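Local coordinates for sulfur carrier protein ThiS adenylyltransferase (Escherichia coli, PDB 1ZUD) that adenylates, at the expense of ATP, the C-terminal glycine carboxylate of the sulfur carrier protein ThiS in thiamin biosynthesis, at residues M7-Q12 with P96-T101; D16-D21 with L208-E213; Y46-G49 with T54-L57; G156-L161 with T199-E204. One frame throughout, in Å; residues are numbered along the deposited sequence.

Interaction 1. Residues M7-Q12 with P96-T101; sequences MRYSRQ and PDIQLT
Arg8 reaches across to Pro96 and Asp97, while Tyr9 beside it reaches Ile98; no direct hydrogen bond links the two segments. The electrostatic part is indirect. Arg8 NE stands 4.0 Å from Asp97 OD2, beyond a salt bridge, and the guanidinium and carboxylate planes are 88° apart. A water also joins the two groups, in plane at the guanidinium edge by NH2, at a short and so less certain distance; its oxygen lies 2.8 Å from Asp97 OD2, to which it donates. In the modelled conformer, one of two, Arg8 sends CG anti to its backbone nitrogen (chi1 172°) and bends at chi3. The firmer grips lie outside: Arg8 NH1 bonds Leu94 O, and Asp97 OD2 pairs with Arg4. The contact thus ties the N-terminal helices to the turn that leads into strand 99-103, an outermost strand, within this chain, of the Rossmann-type sheet. Two van der Waals contacts complete it. Pro96 CD comes within 3.6 Å of Arg8 NH2, and Tyr9 OH meets Ile98 CG2, in the conformer modelled here, at 3.9 Å. That hydroxyl is hydrogen-bonded to Asn95 ND2, and Arg8 CG lies 3.8 Å above one face of the Tyr9 ring.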
loop_
_atom_site.group_PDB
_atom_site.type_symbol
_atom_site.label_atom_id
_atom_site.label_comp_id
_atom_site.label_asym_id
_atom_site.label_seq_id
_atom_site.Cartn_x
_atom_site.Cartn_y
_atom_site.Cartn_z
ATOM N N MET C 7 -12.655 19.670 13.522
ATOM C CA MET C 7 -13.562 18.981 12.620
ATOM C C MET C 7 -12.830 18.285 11.476
ATOM O O MET C 7 -13.090 17.113 11.121
ATOM C CB MET C 7 -14.551 19.993 12.002
ATOM C CG MET C 7 -15.681 20.397 12.953
ATOM S SD MET C 7 -16.767 19.001 13.394
ATOM C CE MET C 7 -16.558 17.749 11.938
ATOM N N ARG C 8 -11.893 19.007 10.910
ATOM C CA ARG C 8 -11.136 18.496 9.772
ATOM C C ARG C 8 -10.367 17.234 10.142
ATOM O O ARG C 8 -10.366 16.245 9.390
ATOM C CB ARG C 8 -10.165 19.587 9.281
ATOM C CG ARG C 8 -9.167 19.107 8.209
ATOM C CD ARG C 8 -8.135 20.204 7.879
ATOM N NE ARG C 8 -8.718 21.253 7.044
ATOM C CZ ARG C 8 -8.920 21.132 5.732
ATOM N NH1 ARG C 8 -8.589 20.013 5.110
ATOM N NH2 ARG C 8 -9.442 22.136 5.034
ATOM N N TYR C 9 -9.715 17.249 11.307
ATOM C CA TYR C 9 -8.916 16.075 11.735
ATOM C C TYR C 9 -9.639 15.105 12.652
ATOM O O TYR C 9 -9.033 14.180 13.226
ATOM C CB TYR C 9 -7.656 16.564 12.444
ATOM C CG TYR C 9 -6.932 17.570 11.593
ATOM C CD1 TYR C 9 -6.679 18.869 12.061
ATOM C CD2 TYR C 9 -6.465 17.206 10.326
ATOM C CE1 TYR C 9 -5.959 19.792 11.280
ATOM C CE2 TYR C 9 -5.756 18.111 9.553
ATOM C CZ TYR C 9 -5.510 19.389 10.021
ATOM O OH TYR C 9 -4.854 20.280 9.208
ATOM N N SER C 10 -10.945 15.286 12.752
ATOM C CA SER C 10 -11.719 14.469 13.671
ATOM C C SER C 10 -11.563 12.961 13.589
ATOM O O SER C 10 -11.448 12.314 14.633
ATOM C CB SER C 10 -13.212 14.852 13.575
ATOM O OG SER C 10 -13.717 14.610 12.293
ATOM N N ARG C 11 -11.483 12.385 12.384
ATOM C CA ARG C 11 -11.427 10.949 12.326
ATOM C C ARG C 11 -10.105 10.346 12.762
ATOM O O ARG C 11 -10.028 9.169 13.027
ATOM C CB ARG C 11 -11.823 10.424 10.932
ATOM C CG ARG C 11 -13.304 10.705 10.552
ATOM C CD ARG C 11 -14.311 10.154 11.580
ATOM N NE ARG C 11 -15.719 10.373 11.183
ATOM C CZ ARG C 11 -16.395 11.517 11.316
ATOM N NH1 ARG C 11 -15.833 12.604 11.850
ATOM N NH2 ARG C 11 -17.656 11.582 10.889
ATOM N N GLN C 12 -9.082 11.182 12.817
ATOM C CA GLN C 12 -7.751 10.818 13.247
ATOM C C GLN C 12 -7.719 11.081 14.789
ATOM O O GLN C 12 -7.157 10.302 15.590
ATOM C CB GLN C 12 -6.833 11.782 12.509
ATOM C CG GLN C 12 -5.425 11.494 12.451
ATOM C CD GLN C 12 -4.806 12.284 11.299
ATOM O OE1 GLN C 12 -5.019 11.953 10.129
ATOM N NE2 GLN C 12 -4.082 13.345 11.623
ATOM N N PRO C 96 -6.103 24.395 3.017
ATOM C CA PRO C 96 -5.583 25.766 3.035
ATOM C C PRO C 96 -5.102 26.224 4.393
ATOM O O PRO C 96 -4.685 27.348 4.539
ATOM C CB PRO C 96 -6.784 26.607 2.570
ATOM C CG PRO C 96 -7.973 25.849 3.136
ATOM C CD PRO C 96 -7.582 24.365 2.942
ATOM N N ASP C 97 -5.151 25.350 5.388
ATOM C CA ASP C 97 -4.765 25.726 6.743
ATOM C C ASP C 97 -3.366 25.309 7.173
ATOM O O ASP C 97 -2.943 25.539 8.298
ATOM C CB ASP C 97 -5.812 25.179 7.736
ATOM C CG ASP C 97 -7.202 25.808 7.503
ATOM O OD1 ASP C 97 -7.224 26.975 7.082
ATOM O OD2 ASP C 97 -8.242 25.170 7.735
ATOM N N ILE C 98 -2.617 24.699 6.289
ATOM C CA ILE C 98 -1.255 24.347 6.696
ATOM C C ILE C 98 -0.277 25.130 5.818
ATOM O O ILE C 98 -0.699 25.725 4.816
ATOM C CB ILE C 98 -1.019 22.814 6.605
ATOM C CG1 ILE C 98 -1.445 22.281 5.227
ATOM C CG2 ILE C 98 -1.761 22.123 7.767
ATOM C CD1 ILE C 98 -1.104 20.813 5.025
ATOM N N GLN C 99 1.003 25.158 6.209
ATOM C CA GLN C 99 2.051 25.847 5.458
ATOM C C GLN C 99 2.597 24.990 4.301
ATOM O O GLN C 99 3.189 23.913 4.527
ATOM C CB GLN C 99 3.185 26.237 6.422
ATOM C CG GLN C 99 4.410 26.863 5.768
ATOM C CD GLN C 99 4.087 28.072 4.894
ATOM O OE1 GLN C 99 3.343 28.971 5.302
ATOM N NE2 GLN C 99 4.661 28.106 3.690
ATOM N N LEU C 100 2.410 25.432 3.063
ATOM C CA LEU C 100 2.914 24.627 1.934
ATOM C C LEU C 100 4.010 25.349 1.182
ATOM O O LEU C 100 3.755 26.328 0.530
ATOM C CB LEU C 100 1.758 24.235 0.989
ATOM C CG LEU C 100 0.665 23.323 1.599
ATOM C CD1 LEU C 100 -0.539 23.209 0.629
ATOM C CD2 LEU C 100 1.236 21.912 1.909
ATOM N N THR C 101 5.242 24.844 1.264
ATOM C CA THR C 101 6.373 25.493 0.622
ATOM C C THR C 101 6.885 24.768 -0.624
ATOM O O THR C 101 7.199 23.579 -0.574
ATOM C CB THR C 101 7.509 25.625 1.664
ATOM O OG1 THR C 101 7.016 26.402 2.748
ATOM C CG2 THR C 101 8.774 26.270 1.075
HETATM O O HOH W 1 -10.154 24.421 5.866
#

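Interaction 2. Residues D16-D21 with L208-E213; sequences DDIALD and LLSGIE. With CA (calcium ion), chain I.
Ile18, one of two conformers, and Ile212 meet by their CD1 methyls, modelled at a separation too short for carbons and therefore doubtful in detail; as modelled, the side chains cross at an angle. Ile212 also rests on the loop backbone: its CG1 lies 3.9 Å from Asp17 O, and its CD1 is 4.2 Å from Asp17 CB. The CG1 branch, anti to the carbonyl carbon (chi1 -70°), is what carries this contact. In the conformers given, Ile18 CD1 also lies 3.7 Å from Ser210 OG, a hydroxyl already hydrogen-bonded to Ile206 O one helical turn earlier. Cutting Ile212 back to an alanine is likely to open a gap beside Asp17 O and CB and cost the Ile18 methyl an apolar neighbour. Farther out, the second subunit closes over the pair: its Phe154 packs on Asp17 and Ile18, and its Lys225 forms a salt bridge with Asp17 OD1. Next door, Asp16 OD2 binds a calcium ion at 2.4 Å, together with Leu14 O and a water. Gly211, with positive phi, is where the backbone leaves helical angles. The loop before helix 19-27 thus packs on the chain leaving helix 191-210 at the homodimer interface, near the calcium site.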
loop_
_atom_site.group_PDB
_atom_site.type_symbol
_atom_site.label_atom_id
_atom_site.label_comp_id
_atom_site.label_asym_id
_atom_site.label_seq_id
_atom_site.Cartn_x
_atom_site.Cartn_y
_atom_site.Cartn_z
ATOM N N ASP C 16 -7.278 6.900 19.894
ATOM C CA ASP C 16 -6.535 7.215 21.117
ATOM C C ASP C 16 -5.024 7.322 20.897
ATOM O O ASP C 16 -4.358 8.067 21.604
ATOM C CB ASP C 16 -6.823 6.187 22.212
ATOM C CG ASP C 16 -8.226 6.330 22.815
ATOM O OD1 ASP C 16 -8.508 5.570 23.746
ATOM O OD2 ASP C 16 -9.054 7.180 22.382
ATOM N N ASP C 17 -4.495 6.604 19.915
ATOM C CA ASP C 17 -3.065 6.666 19.576
ATOM C C ASP C 17 -2.626 8.038 19.063
ATOM O O ASP C 17 -1.454 8.403 19.162
ATOM C CB ASP C 17 -2.725 5.635 18.497
ATOM C CG ASP C 17 -2.727 4.213 19.021
ATOM O OD1 ASP C 17 -1.987 3.938 19.988
ATOM O OD2 ASP C 17 -3.462 3.367 18.467
ATOM N N ILE C 18 -3.550 8.809 18.510
ATOM C CA ILE C 18 -3.205 10.121 17.987
ATOM C C ILE C 18 -3.861 11.161 18.919
ATOM O O ILE C 18 -3.194 11.975 19.582
ATOM C CB ILE C 18 -3.754 10.306 16.546
ATOM C CG1 ILE C 18 -3.449 9.059 15.703
ATOM C CG2 ILE C 18 -3.141 11.530 15.909
ATOM C CD1 ILE C 18 -1.993 8.733 15.620
ATOM N N ALA C 19 -5.187 11.187 18.906
ATOM C CA ALA C 19 -5.912 12.065 19.810
ATOM C C ALA C 19 -5.556 13.551 19.650
ATOM O O ALA C 19 -4.936 13.941 18.658
ATOM C CB ALA C 19 -5.650 11.578 21.262
ATOM N N LEU C 20 -5.920 14.378 20.634
ATOM C CA LEU C 20 -5.642 15.811 20.538
ATOM C C LEU C 20 -4.138 16.092 20.625
ATOM O O LEU C 20 -3.622 16.921 19.886
ATOM C CB LEU C 20 -6.389 16.571 21.631
ATOM C CG LEU C 20 -7.891 16.687 21.364
ATOM C CD1 LEU C 20 -8.532 17.385 22.573
ATOM C CD2 LEU C 20 -8.170 17.443 20.050
ATOM N N ASP C 21 -3.433 15.386 21.493
ATOM C CA ASP C 21 -1.978 15.599 21.615
ATOM C C ASP C 21 -1.198 15.271 20.340
ATOM O O ASP C 21 -0.277 16.013 19.946
ATOM C CB ASP C 21 -1.369 14.704 22.711
ATOM C CG ASP C 21 -1.481 15.300 24.095
ATOM O OD1 ASP C 21 -1.493 16.554 24.210
ATOM O OD2 ASP C 21 -1.542 14.498 25.071
ATOM N N LEU C 208 5.856 8.365 13.034
ATOM C CA LEU C 208 7.056 8.931 13.622
ATOM C C LEU C 208 6.772 10.282 14.257
ATOM O O LEU C 208 7.215 10.548 15.380
ATOM C CB LEU C 208 8.150 9.101 12.586
ATOM C CG LEU C 208 9.250 10.062 13.047
ATOM C CD1 LEU C 208 10.213 9.350 13.987
ATOM C CD2 LEU C 208 9.975 10.563 11.852
ATOM N N LEU C 209 6.026 11.150 13.554
ATOM C CA LEU C 209 5.741 12.462 14.077
ATOM C C LEU C 209 4.757 12.449 15.251
ATOM O O LEU C 209 4.815 13.310 16.118
ATOM C CB LEU C 209 5.218 13.373 12.971
ATOM C CG LEU C 209 6.226 13.579 11.811
ATOM C CD1 LEU C 209 5.501 14.231 10.629
ATOM C CD2 LEU C 209 7.377 14.408 12.266
ATOM N N SER C 210 3.856 11.481 15.304
ATOM C CA SER C 210 2.914 11.543 16.415
ATOM C C SER C 210 3.430 10.728 17.602
ATOM O O SER C 210 2.833 10.709 18.646
ATOM C CB SER C 210 1.539 11.046 15.961
ATOM O OG SER C 210 1.622 9.707 15.539
ATOM N N GLY C 211 4.553 10.050 17.435
ATOM C CA GLY C 211 5.098 9.293 18.542
ATOM C C GLY C 211 4.505 7.917 18.747
ATOM O O GLY C 211 4.463 7.449 19.861
ATOM N N ILE C 212 4.067 7.256 17.672
ATOM C CA ILE C 212 3.494 5.934 17.777
ATOM C C ILE C 212 4.605 4.910 17.666
ATOM O O ILE C 212 5.356 4.894 16.709
ATOM C CB ILE C 212 2.440 5.734 16.676
ATOM C CG1 ILE C 212 1.228 6.624 17.010
ATOM C CG2 ILE C 212 1.994 4.291 16.578
ATOM C CD1 ILE C 212 0.328 6.829 15.878
ATOM N N GLU C 213 4.702 4.038 18.656
ATOM C CA GLU C 213 5.730 3.013 18.664
ATOM C C GLU C 213 5.543 2.076 17.479
ATOM O O GLU C 213 4.510 1.405 17.326
ATOM C CB GLU C 213 5.669 2.213 19.970
ATOM C CG GLU C 213 6.917 1.334 20.221
ATOM C CD GLU C 213 6.702 0.293 21.329
ATOM O OE1 GLU C 213 6.384 -0.875 21.002
ATOM O OE2 GLU C 213 6.837 0.647 22.522
HETATM CA CA CA I . -10.940 7.992 21.156
HETATM O O HOH W 2 -9.661 9.929 20.975
#

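Interaction 3. Residues Y46-G49 with T54-L57; sequences YLAG and TLVL
Leu55 packs on Leu47 and Ala48 inside the beta-alpha-beta unit made of strand 30-34, helix 40-50 and strand 54-58, where the helix turns one flank to the sheet. The contact is a single leucine fork set against one turn of helix. Leu55 points its CB at the helix; its CG is anti to the carbonyl carbon (chi1 -66°), and chi2 (178°) then sets the two methyls against successive residues. CD2 lies 3.9 Å from Leu47 CB. CD1 comes 4.0 Å from Ala48 CB and 3.8 Å from Ala48 N, so it sits against the backbone as much as against the small side chain, and the alanine is consistent with so close an approach. All three residues are buried, and no hydrogen bond crosses between the segments. Among the further neighbours, Leu47 continues onto Ala202 and Ile206 of helix 191-210, Ala48 touches Ile98, and Leu55 touches Val31 and Leu100 of the adjoining strands. Asn95 ND2 takes up the carbonyl oxygen of Ala48 by a hydrogen bond. Such layering of a crossover helix on the strand that follows it is characteristic of the Rossmann-type fold of the ThiF family.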
loop_
_atom_site.group_PDB
_atom_site.type_symbol
_atom_site.label_atom_id
_atom_site.label_comp_id
_atom_site.label_asym_id
_atom_site.label_seq_id
_atom_site.Cartn_x
_atom_site.Cartn_y
_atom_site.Cartn_z
ATOM N N TYR C 46 -1.677 12.666 1.367
ATOM C CA TYR C 46 -2.047 12.114 2.687
ATOM C C TYR C 46 -1.488 12.897 3.847
ATOM O O TYR C 46 -2.129 13.010 4.916
ATOM C CB TYR C 46 -1.629 10.632 2.808
ATOM C CG TYR C 46 -2.577 9.736 2.051
ATOM C CD1 TYR C 46 -2.209 9.206 0.801
ATOM C CD2 TYR C 46 -3.876 9.528 2.518
ATOM C CE1 TYR C 46 -3.120 8.511 0.018
ATOM C CE2 TYR C 46 -4.814 8.790 1.753
ATOM C CZ TYR C 46 -4.414 8.291 0.496
ATOM O OH TYR C 46 -5.286 7.548 -0.254
ATOM N N LEU C 47 -0.269 13.388 3.685
ATOM C CA LEU C 47 0.370 14.182 4.759
ATOM C C LEU C 47 -0.405 15.511 4.885
ATOM O O LEU C 47 -0.655 16.004 5.998
ATOM C CB LEU C 47 1.846 14.381 4.422
ATOM C CG LEU C 47 2.877 13.518 5.213
ATOM C CD1 LEU C 47 2.256 12.459 6.139
ATOM C CD2 LEU C 47 3.844 12.928 4.228
ATOM N N ALA C 48 -0.784 16.099 3.752
ATOM C CA ALA C 48 -1.599 17.332 3.828
ATOM C C ALA C 48 -2.949 17.035 4.511
ATOM O O ALA C 48 -3.426 17.809 5.371
ATOM C CB ALA C 48 -1.864 17.886 2.436
ATOM N N GLY C 49 -3.578 15.929 4.118
ATOM C CA GLY C 49 -4.863 15.609 4.702
ATOM C C GLY C 49 -4.726 15.343 6.178
ATOM O O GLY C 49 -5.658 15.643 6.933
ATOM N N THR C 54 3.729 21.831 8.320
ATOM C CA THR C 54 4.513 22.395 7.215
ATOM C C THR C 54 5.019 21.291 6.290
ATOM O O THR C 54 5.644 20.323 6.727
ATOM C CB THR C 54 5.740 23.193 7.709
ATOM O OG1 THR C 54 5.312 24.178 8.645
ATOM C CG2 THR C 54 6.431 23.913 6.532
ATOM N N LEU C 55 4.721 21.428 5.019
ATOM C CA LEU C 55 5.220 20.483 4.031
ATOM C C LEU C 55 6.079 21.248 3.056
ATOM O O LEU C 55 5.643 22.263 2.479
ATOM C CB LEU C 55 4.101 19.823 3.203
ATOM C CG LEU C 55 3.123 18.912 3.878
ATOM C CD1 LEU C 55 2.090 18.449 2.820
ATOM C CD2 LEU C 55 3.891 17.710 4.475
ATOM N N VAL C 56 7.293 20.764 2.853
ATOM C CA VAL C 56 8.176 21.380 1.885
ATOM C C VAL C 56 8.216 20.395 0.710
ATOM O O VAL C 56 8.499 19.212 0.888
ATOM C CB VAL C 56 9.578 21.672 2.552
ATOM C CG1 VAL C 56 10.497 22.434 1.577
ATOM C CG2 VAL C 56 9.372 22.618 3.779
ATOM N N LEU C 57 7.919 20.893 -0.497
ATOM C CA LEU C 57 7.754 20.049 -1.676
ATOM C C LEU C 57 8.811 20.453 -2.666
ATOM O O LEU C 57 8.755 21.530 -3.220
ATOM C CB LEU C 57 6.323 20.278 -2.232
ATOM C CG LEU C 57 5.173 20.293 -1.163
ATOM C CD1 LEU C 57 4.014 21.232 -1.554
ATOM C CD2 LEU C 57 4.631 18.873 -0.983
#

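Interaction 4. Residues G156-L161 with T199-E204; sequences GQLMVL and TLQALE
Strand 156-161 and helix 199-204 run nearly parallel, their N-to-C directions 15° apart, and the axes of the two segments approach to 9.7 Å; the strand's alternation turns Leu158 and Val160 to the helix. Leu158, with CG anti to the backbone nitrogen (chi1 164°), splits its methyls between two consecutive helix residues: CD2 lies 3.8 Å from Leu200 CB, and CD1 3.9 Å from Gln201 CG. It meets the Leu200 side chain at about a right angle. Gln201 offers its aliphatic stem here, since NE2 is hydrogen-bonded to Ile147 O and Asp124 O. Val160 uses a single branch, CG2, which touches Glu204 CG and OE2, each at 3.6 Å. The bend of Glu204 at chi2 (-52°) folds the carboxylate back over that methyl. Its other oxygen, OE1, is held by Arg220 and Lys207, and by Ser227 OG of the second subunit, so the buried carboxylate is probably compensated and kept ionised. On the same strand, Gln157 hydrogen-bonds Gln61 and Ile63 of the ThiS chain. The helix lies on the sheet where strand 155-161 runs antiparallel between strands 146-152 and 218-223, with helix 40-50 beside it and the second subunit packing on Leu200 and Leu203.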
loop_
_atom_site.group_PDB
_atom_site.type_symbol
_atom_site.label_atom_id
_atom_site.label_comp_id
_atom_site.label_asym_id
_atom_site.label_seq_id
_atom_site.Cartn_x
_atom_site.Cartn_y
_atom_site.Cartn_z
ATOM N N GLY C 156 8.322 -3.003 -5.114
ATOM C CA GLY C 156 8.539 -1.832 -4.265
ATOM C C GLY C 156 9.483 -2.161 -3.114
ATOM O O GLY C 156 9.554 -3.329 -2.731
ATOM N N GLN C 157 10.204 -1.150 -2.610
ATOM C CA GLN C 157 11.125 -1.275 -1.480
ATOM C C GLN C 157 10.879 -0.098 -0.567
ATOM O O GLN C 157 10.701 1.007 -1.039
ATOM C CB GLN C 157 12.601 -1.256 -1.968
ATOM C CG GLN C 157 12.867 -2.376 -3.001
ATOM C CD GLN C 157 14.343 -2.471 -3.500
ATOM O OE1 GLN C 157 15.085 -1.502 -3.429
ATOM N NE2 GLN C 157 14.723 -3.635 -4.037
ATOM N N LEU C 158 10.891 -0.324 0.749
ATOM C CA LEU C 158 10.679 0.764 1.694
ATOM C C LEU C 158 11.531 0.525 2.996
ATOM O O LEU C 158 11.665 -0.611 3.434
ATOM C CB LEU C 158 9.192 0.788 2.067
ATOM C CG LEU C 158 8.770 1.568 3.302
ATOM C CD1 LEU C 158 8.902 3.036 3.000
ATOM C CD2 LEU C 158 7.302 1.218 3.660
ATOM N N MET C 159 12.085 1.591 3.578
ATOM C CA MET C 159 12.824 1.481 4.848
ATOM C C MET C 159 12.663 2.768 5.607
ATOM O O MET C 159 12.685 3.866 4.996
ATOM C CB MET C 159 14.346 1.361 4.660
ATOM C CG MET C 159 14.848 0.593 3.546
ATOM S SD MET C 159 16.652 0.838 3.642
ATOM C CE MET C 159 16.884 1.611 2.119
ATOM N N VAL C 160 12.566 2.655 6.933
ATOM C CA VAL C 160 12.515 3.828 7.834
ATOM C C VAL C 160 13.877 3.861 8.583
ATOM O O VAL C 160 14.208 2.910 9.333
ATOM C CB VAL C 160 11.402 3.724 8.870
ATOM C CG1 VAL C 160 11.447 4.986 9.742
ATOM C CG2 VAL C 160 9.995 3.597 8.159
ATOM N N LEU C 161 14.673 4.903 8.363
ATOM C CA LEU C 161 16.008 4.971 8.993
ATOM C C LEU C 161 16.008 6.136 9.952
ATOM O O LEU C 161 15.735 7.306 9.582
ATOM C CB LEU C 161 17.085 5.173 7.940
ATOM C CG LEU C 161 17.027 4.297 6.727
ATOM C CD1 LEU C 161 17.882 4.917 5.608
ATOM C CD2 LEU C 161 17.494 2.938 7.102
ATOM N N THR C 199 2.226 5.989 -0.340
ATOM C CA THR C 199 1.214 6.113 0.723
ATOM C C THR C 199 1.796 5.512 2.023
ATOM O O THR C 199 1.561 6.039 3.141
ATOM C CB THR C 199 -0.097 5.368 0.321
ATOM O OG1 THR C 199 -0.557 5.949 -0.894
ATOM C CG2 THR C 199 -1.219 5.549 1.389
ATOM N N LEU C 200 2.527 4.407 1.893
ATOM C CA LEU C 200 3.155 3.791 3.095
ATOM C C LEU C 200 4.212 4.728 3.699
ATOM O O LEU C 200 4.382 4.746 4.895
ATOM C CB LEU C 200 3.794 2.447 2.744
ATOM C CG LEU C 200 2.711 1.390 2.533
ATOM C CD1 LEU C 200 3.374 0.110 1.938
ATOM C CD2 LEU C 200 1.947 1.172 3.849
ATOM N N GLN C 201 4.941 5.479 2.865
ATOM C CA GLN C 201 5.862 6.483 3.370
ATOM C C GLN C 201 5.079 7.496 4.225
ATOM O O GLN C 201 5.541 7.872 5.280
ATOM C CB GLN C 201 6.518 7.245 2.223
ATOM C CG GLN C 201 7.563 6.421 1.522
ATOM C CD GLN C 201 8.244 7.243 0.462
ATOM O OE1 GLN C 201 7.715 7.360 -0.640
ATOM N NE2 GLN C 201 9.402 7.830 0.786
ATOM N N ALA C 202 3.916 7.972 3.756
ATOM C CA ALA C 202 3.118 8.910 4.585
ATOM C C ALA C 202 2.745 8.284 5.949
ATOM O O ALA C 202 2.784 8.938 7.002
ATOM C CB ALA C 202 1.759 9.328 3.785
ATOM N N LEU C 203 2.285 7.039 5.907
ATOM C CA LEU C 203 1.924 6.317 7.103
ATOM C C LEU C 203 3.121 6.323 8.105
ATOM O O LEU C 203 2.947 6.585 9.294
ATOM C CB LEU C 203 1.617 4.838 6.786
ATOM C CG LEU C 203 0.487 4.117 7.580
ATOM C CD1 LEU C 203 0.766 2.608 7.561
ATOM C CD2 LEU C 203 0.217 4.629 8.999
ATOM N N GLU C 204 4.308 5.984 7.626
ATOM C CA GLU C 204 5.488 5.924 8.531
ATOM C C GLU C 204 5.756 7.327 9.112
ATOM O O GLU C 204 6.132 7.493 10.271
ATOM C CB GLU C 204 6.705 5.385 7.721
ATOM C CG GLU C 204 6.543 3.884 7.347
ATOM C CD GLU C 204 6.213 3.007 8.556
ATOM O OE1 GLU C 204 5.431 2.020 8.445
ATOM O OE2 GLU C 204 6.729 3.324 9.650
#

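Overall arrangement
From the N terminus, segment 7-12 opens interaction 1 and 16-21 opens interaction 2. Interaction 3 then opens and closes within a few residues, linking 46-49 to 54-57. Interaction 1 closes at 96-101, so it encloses interaction 3. Later 156-161 and 199-204 make interaction 4, in series with interactions 1 and 3, before 208-213 closes interaction 2. Interaction 2 therefore encloses 3 and 4 but crosses 1, touching it where Gln12 packs on Ile18. In space, interactions 1 and 3 share neighbouring strands, joined by backbone bonds between Thr101 and Leu55 and Leu57. Helix 191-210 serves interactions 2 and 4, and Tyr46 and Leu47 touch it at Thr199 and Ala202. All four contacts border the second subunit.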